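Local coordinates for protein PadR family transcriptional regulator (Listeria monocytogenes, PDB 6ABQ) that probably binds operator DNA as a dimeric PadR-family transcriptional regulator with a winged helix-turn-helix fold and a ligand-induced response, at residues B[21-26]-B[63-68]; B[52-57]-B[77-82]. All blocks are in the same frame, centred on the assembly; numbering follows the deposited sequence.

Interaction 1 (B[21-26]-B[63-68])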
# COMPACT_ATOMS: atom_id res chain seq x y z
N MET B 21 -9.99 -0.64 -3.91
CA MET B 21 -11.04 -1.36 -3.17
C MET B 21 -12.37 -0.63 -3.23
O MET B 21 -13.41 -1.25 -3.48
CB MET B 21 -10.62 -1.60 -1.71
CG MET B 21 -9.45 -2.54 -1.50
SD MET B 21 -9.73 -4.20 -2.15
CE MET B 21 -9.13 -4.03 -3.83
N ILE B 22 -12.32 0.69 -3.01
CA ILE B 22 -13.51 1.54 -3.00
C ILE B 22 -14.16 1.58 -4.39
O ILE B 22 -15.36 1.35 -4.51
CB ILE B 22 -13.19 2.94 -2.42
CG1 ILE B 22 -12.78 2.80 -0.94
CG2 ILE B 22 -14.40 3.87 -2.55
CD1 ILE B 22 -12.20 4.03 -0.29
N LEU B 23 -13.35 1.81 -5.43
CA LEU B 23 -13.81 1.73 -6.82
C LEU B 23 -14.46 0.37 -7.13
O LEU B 23 -15.53 0.33 -7.76
CB LEU B 23 -12.67 2.04 -7.81
CG LEU B 23 -12.11 3.47 -7.94
CD1 LEU B 23 -10.83 3.48 -8.77
CD2 LEU B 23 -13.11 4.46 -8.51
N GLU B 24 -13.83 -0.71 -6.68
CA GLU B 24 -14.37 -2.08 -6.82
C GLU B 24 -15.74 -2.24 -6.16
O GLU B 24 -16.64 -2.81 -6.77
CB GLU B 24 -13.37 -3.13 -6.31
CG GLU B 24 -13.87 -4.58 -6.39
CD GLU B 24 -13.94 -5.15 -7.80
OE1 GLU B 24 -13.15 -4.76 -8.69
OE2 GLU B 24 -14.80 -6.02 -8.03
N ARG B 25 -15.87 -1.75 -4.93
CA ARG B 25 -17.15 -1.77 -4.21
C ARG B 25 -18.22 -0.93 -4.92
O ARG B 25 -19.37 -1.37 -5.04
CB ARG B 25 -16.95 -1.32 -2.75
CG ARG B 25 -18.23 -1.15 -1.92
CD ARG B 25 -19.02 -2.45 -1.78
NE ARG B 25 -20.35 -2.23 -1.22
CZ ARG B 25 -21.43 -1.89 -1.92
NH1 ARG B 25 -21.38 -1.73 -3.23
NH2 ARG B 25 -22.59 -1.71 -1.29
N ILE B 26 -17.84 0.26 -5.39
CA ILE B 26 -18.76 1.15 -6.13
C ILE B 26 -19.22 0.52 -7.45
O ILE B 26 -20.40 0.63 -7.82
CB ILE B 26 -18.17 2.58 -6.31
CG1 ILE B 26 -17.89 3.24 -4.95
CG2 ILE B 26 -19.12 3.47 -7.10
CD1 ILE B 26 -17.12 4.55 -5.01
N LYS B 63 -10.84 13.12 -9.71
CA LYS B 63 -10.33 12.22 -10.74
C LYS B 63 -11.33 11.96 -11.88
O LYS B 63 -10.95 11.47 -12.94
CB LYS B 63 -9.88 10.90 -10.12
CG LYS B 63 -8.53 10.95 -9.40
CD LYS B 63 -7.98 9.56 -9.13
CE LYS B 63 -6.62 9.65 -8.44
NZ LYS B 63 -5.94 8.33 -8.37
N GLY B 64 -12.61 12.30 -11.66
CA GLY B 64 -13.66 12.15 -12.67
C GLY B 64 -14.16 10.73 -12.81
O GLY B 64 -14.70 10.36 -13.86
N LEU B 65 -14.02 9.95 -11.74
CA LEU B 65 -14.28 8.50 -11.76
C LEU B 65 -15.66 8.07 -11.23
O LEU B 65 -16.04 6.89 -11.37
CB LEU B 65 -13.16 7.75 -11.01
CG LEU B 65 -11.69 8.05 -11.35
CD1 LEU B 65 -10.78 7.22 -10.46
CD2 LEU B 65 -11.34 7.83 -12.82
N VAL B 66 -16.39 9.01 -10.63
CA VAL B 66 -17.66 8.71 -9.96
C VAL B 66 -18.78 9.69 -10.30
O VAL B 66 -18.52 10.84 -10.64
CB VAL B 66 -17.53 8.61 -8.40
CG1 VAL B 66 -16.77 7.35 -7.99
CG2 VAL B 66 -16.91 9.87 -7.79
N GLU B 67 -20.01 9.20 -10.20
CA GLU B 67 -21.22 9.98 -10.41
C GLU B 67 -22.03 10.01 -9.11
O GLU B 67 -22.12 9.00 -8.41
CB GLU B 67 -22.02 9.39 -11.56
CG GLU B 67 -21.26 9.43 -12.88
CD GLU B 67 -22.03 8.91 -14.07
OE1 GLU B 67 -23.26 9.11 -14.15
OE2 GLU B 67 -21.39 8.29 -14.95
N ILE B 68 -22.58 11.18 -8.79
CA ILE B 68 -23.15 11.43 -7.47
C ILE B 68 -24.66 11.72 -7.52
O ILE B 68 -25.10 12.65 -8.19
CB ILE B 68 -22.42 12.57 -6.69
CG1 ILE B 68 -20.90 12.39 -6.71
CG2 ILE B 68 -22.89 12.64 -5.24
CD1 ILE B 68 -20.16 13.35 -7.63

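Interaction 2 (B[52-57]-B[77-82])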
# COMPACT_ATOMS: atom_id res chain seq x y z
N THR B 52 -12.11 9.18 6.70
CA THR B 52 -11.09 8.86 5.68
C THR B 52 -11.74 8.51 4.33
O THR B 52 -11.31 9.02 3.29
CB THR B 52 -10.11 7.75 6.15
OG1 THR B 52 -9.56 8.10 7.42
CG2 THR B 52 -8.94 7.56 5.15
N VAL B 53 -12.78 7.66 4.37
CA VAL B 53 -13.51 7.25 3.16
C VAL B 53 -14.05 8.48 2.39
O VAL B 53 -13.95 8.53 1.17
CB VAL B 53 -14.62 6.19 3.46
CG1 VAL B 53 -15.60 6.04 2.30
CG2 VAL B 53 -13.99 4.84 3.77
N TYR B 54 -14.57 9.46 3.13
CA TYR B 54 -15.04 10.73 2.55
C TYR B 54 -13.97 11.47 1.75
O TYR B 54 -14.26 11.95 0.64
CB TYR B 54 -15.67 11.64 3.61
CG TYR B 54 -17.01 11.14 4.13
CD1 TYR B 54 -18.00 10.68 3.25
CD2 TYR B 54 -17.30 11.15 5.50
CE1 TYR B 54 -19.23 10.22 3.72
CE2 TYR B 54 -18.53 10.71 5.98
CZ TYR B 54 -19.48 10.25 5.08
OH TYR B 54 -20.69 9.80 5.54
N THR B 55 -12.75 11.55 2.29
CA THR B 55 -11.60 12.18 1.60
C THR B 55 -11.28 11.48 0.27
O THR B 55 -11.00 12.14 -0.73
CB THR B 55 -10.31 12.26 2.47
OG1 THR B 55 -9.68 10.97 2.54
CG2 THR B 55 -10.58 12.78 3.88
N ILE B 56 -11.33 10.15 0.28
CA ILE B 56 -11.05 9.34 -0.91
C ILE B 56 -12.16 9.51 -1.96
O ILE B 56 -11.86 9.62 -3.15
CB ILE B 56 -10.79 7.84 -0.56
CG1 ILE B 56 -9.55 7.73 0.35
CG2 ILE B 56 -10.60 7.03 -1.84
CD1 ILE B 56 -9.42 6.42 1.11
N LEU B 57 -13.41 9.54 -1.51
CA LEU B 57 -14.54 9.87 -2.38
C LEU B 57 -14.39 11.24 -3.05
O LEU B 57 -14.68 11.37 -4.24
CB LEU B 57 -15.87 9.75 -1.62
CG LEU B 57 -16.35 8.35 -1.20
CD1 LEU B 57 -17.59 8.44 -0.32
CD2 LEU B 57 -16.59 7.41 -2.38
N PRO B 77 -32.37 8.46 6.29
CA PRO B 77 -31.59 9.68 6.03
C PRO B 77 -31.06 9.81 4.59
O PRO B 77 -30.75 8.78 3.97
CB PRO B 77 -30.41 9.56 7.00
CG PRO B 77 -30.93 8.71 8.11
CD PRO B 77 -31.77 7.69 7.40
N PRO B 78 -30.98 11.05 4.06
CA PRO B 78 -30.39 11.22 2.73
C PRO B 78 -28.91 10.83 2.71
O PRO B 78 -28.20 11.04 3.70
CB PRO B 78 -30.53 12.72 2.45
CG PRO B 78 -31.55 13.21 3.43
CD PRO B 78 -31.37 12.35 4.64
N ARG B 79 -28.48 10.24 1.60
CA ARG B 79 -27.09 9.88 1.38
C ARG B 79 -26.65 10.30 -0.01
O ARG B 79 -27.48 10.44 -0.91
CB ARG B 79 -26.87 8.37 1.56
CG ARG B 79 -27.21 7.80 2.93
CD ARG B 79 -26.27 8.27 4.03
NE ARG B 79 -26.57 7.63 5.31
CZ ARG B 79 -25.79 7.68 6.39
NH1 ARG B 79 -24.63 8.34 6.35
NH2 ARG B 79 -26.16 7.07 7.51
N LYS B 80 -25.34 10.50 -0.17
CA LYS B 80 -24.74 10.71 -1.48
C LYS B 80 -24.36 9.35 -2.05
O LYS B 80 -23.48 8.67 -1.53
CB LYS B 80 -23.53 11.63 -1.40
CG LYS B 80 -23.86 13.12 -1.41
CD LYS B 80 -23.46 13.76 -0.10
CE LYS B 80 -22.90 15.16 -0.28
NZ LYS B 80 -23.95 16.15 -0.66
N PHE B 81 -25.06 8.95 -3.11
CA PHE B 81 -24.84 7.65 -3.74
C PHE B 81 -23.88 7.81 -4.90
O PHE B 81 -24.09 8.63 -5.80
CB PHE B 81 -26.16 7.03 -4.20
CG PHE B 81 -26.99 6.44 -3.09
CD1 PHE B 81 -27.80 7.24 -2.29
CD2 PHE B 81 -26.98 5.06 -2.87
CE1 PHE B 81 -28.58 6.69 -1.28
CE2 PHE B 81 -27.77 4.50 -1.86
CZ PHE B 81 -28.57 5.32 -1.06
N TYR B 82 -22.82 7.01 -4.85
CA TYR B 82 -21.79 7.01 -5.86
C TYR B 82 -21.94 5.81 -6.78
O TYR B 82 -22.18 4.69 -6.31
CB TYR B 82 -20.40 7.02 -5.22
CG TYR B 82 -20.10 8.30 -4.46
CD1 TYR B 82 -20.66 8.55 -3.19
CD2 TYR B 82 -19.28 9.29 -5.01
CE1 TYR B 82 -20.40 9.73 -2.50
CE2 TYR B 82 -19.01 10.47 -4.33
CZ TYR B 82 -19.57 10.68 -3.08
OH TYR B 82 -19.30 11.84 -2.42
O HOH W 1 -22.45 8.20 4.29

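Interaction 1 (B[21-26]-B[63-68])
The backbones of Leu23 and Leu65 come within 8.4 Å at their CA atoms, and those of Ile26 and Val66 within 8.5 Å, a separation that side chains alone bridge between helix 17-27 and the start of strand 66-72. Leu23 and Ile26 stand three residues apart, on one side of the helix, and each meets one of two consecutive residues of the other segment. Leu23 straddles the end of Leu65, fork meeting fork: both of its methyls, CD1 and CD2, lie 4.1 Å from Leu65 CD1, and CD2 also rests against Leu65 CB. One turn on, Ile26 reaches out with its longer branch, placing CD1 4.1 Å from Val66 CG1, the two side chains crossing at about a right angle. Because CG1 of Ile26 lies anti to the carbonyl carbon (chi1 -60°), with CD1 extended beyond it, the branch reaches the short valine on the strand.

Gly64, in a Schellman motif with positive phi, ends helix 50-62 and turns the chain, and the next two residues point toward helix 17-27; glycine tolerates that backbone conformation readily. Leu60 of helix 50-62 touches both leucines, while Leu84 of the second strand touches Leu23, so the contact belongs to the hydrophobic centre of the winged helix-turn-helix domain, joining its first helix to the base of the wing. The branched aliphatic residues are all buried and meet at ordinary van der Waals distances, which implies cohesion by dispersion and exclusion of water, with no directional bond fixing the pairing.

Interaction 2 (B[52-57]-B[77-82])
Leu57 and Tyr82 both turn CG anti to their carbonyl carbons (chi1 -69° and -66°), and with both CB atoms directed across the gap this brings one methyl of the leucine over the tyrosine ring. The ring is met on one face: Leu57 CD2 sits 4.1 Å from its centroid and only 7° off the normal, a CH-pi contact almost directly above the centre. The other methyl, CD1, lies toward the phenol end, 3.8 Å from Tyr82 CE1, and Leu57 CB comes close to CZ and OH. A branched aliphatic side chain suits this place because one methyl can sit over the ring centre while the other, on the same side, reaches just past the ring outline above CE1. Tyrosine supplies both an apolar face and a polar end; its OH is hydrogen-bonded to Glu61, farther along the same helix as Leu57.

Helix 50-62 is, by its position in the winged helix-turn-helix fold, probably the recognition helix, and strand 78-84 is the second strand of the two-stranded wing; the leucine-tyrosine pair fastens one against the other. Ile36 of helix 33-42 and Ile26 of helix 17-27 also touch Leu57, so the ring meets a side chain already set among the helices.

Toward the outer end of the contact the chemistry becomes polar, where the long side chains of Tyr54 and Arg79 carry their polar ends out to a shared water. Tyr54 OH and Arg79 NH1 are 4.3 Å apart, with the hydroxyl at the edge of the guanidinium and near its plane. The water donates to Tyr54 OH at 2.7 Å and accepts a weak hydrogen bond from Arg79 NH1 at 3.0 Å. Tyr54 OH is held by Glu50, one turn earlier in the helix, as well as by this water.

The centres of interactions 1 and 2 lie 10 Å apart, and their segments alternate along the chain, so the two contacts interlock helices and wing within one domain. Tyr82 joins them: its CD2 is 3.7 Å from Val66 CG2 and its CE2 3.6 Å from Ile68 CG1 on the neighbouring strand, while its backbone O lies 3.4 Å from Ile26 CG2, bringing helix 17-27 against the second strand. Ile22 CD1 meets Ile56 CG2 at 3.7 Å, tying 21-26 to 52-57. The touching residues of interaction 1 are all buried, whereas interaction 2 runs outward to a polar pair joined through a water, weakly on the arginine side. Together they link the wing to the presumed recognition helix, consistent with joint DNA binding.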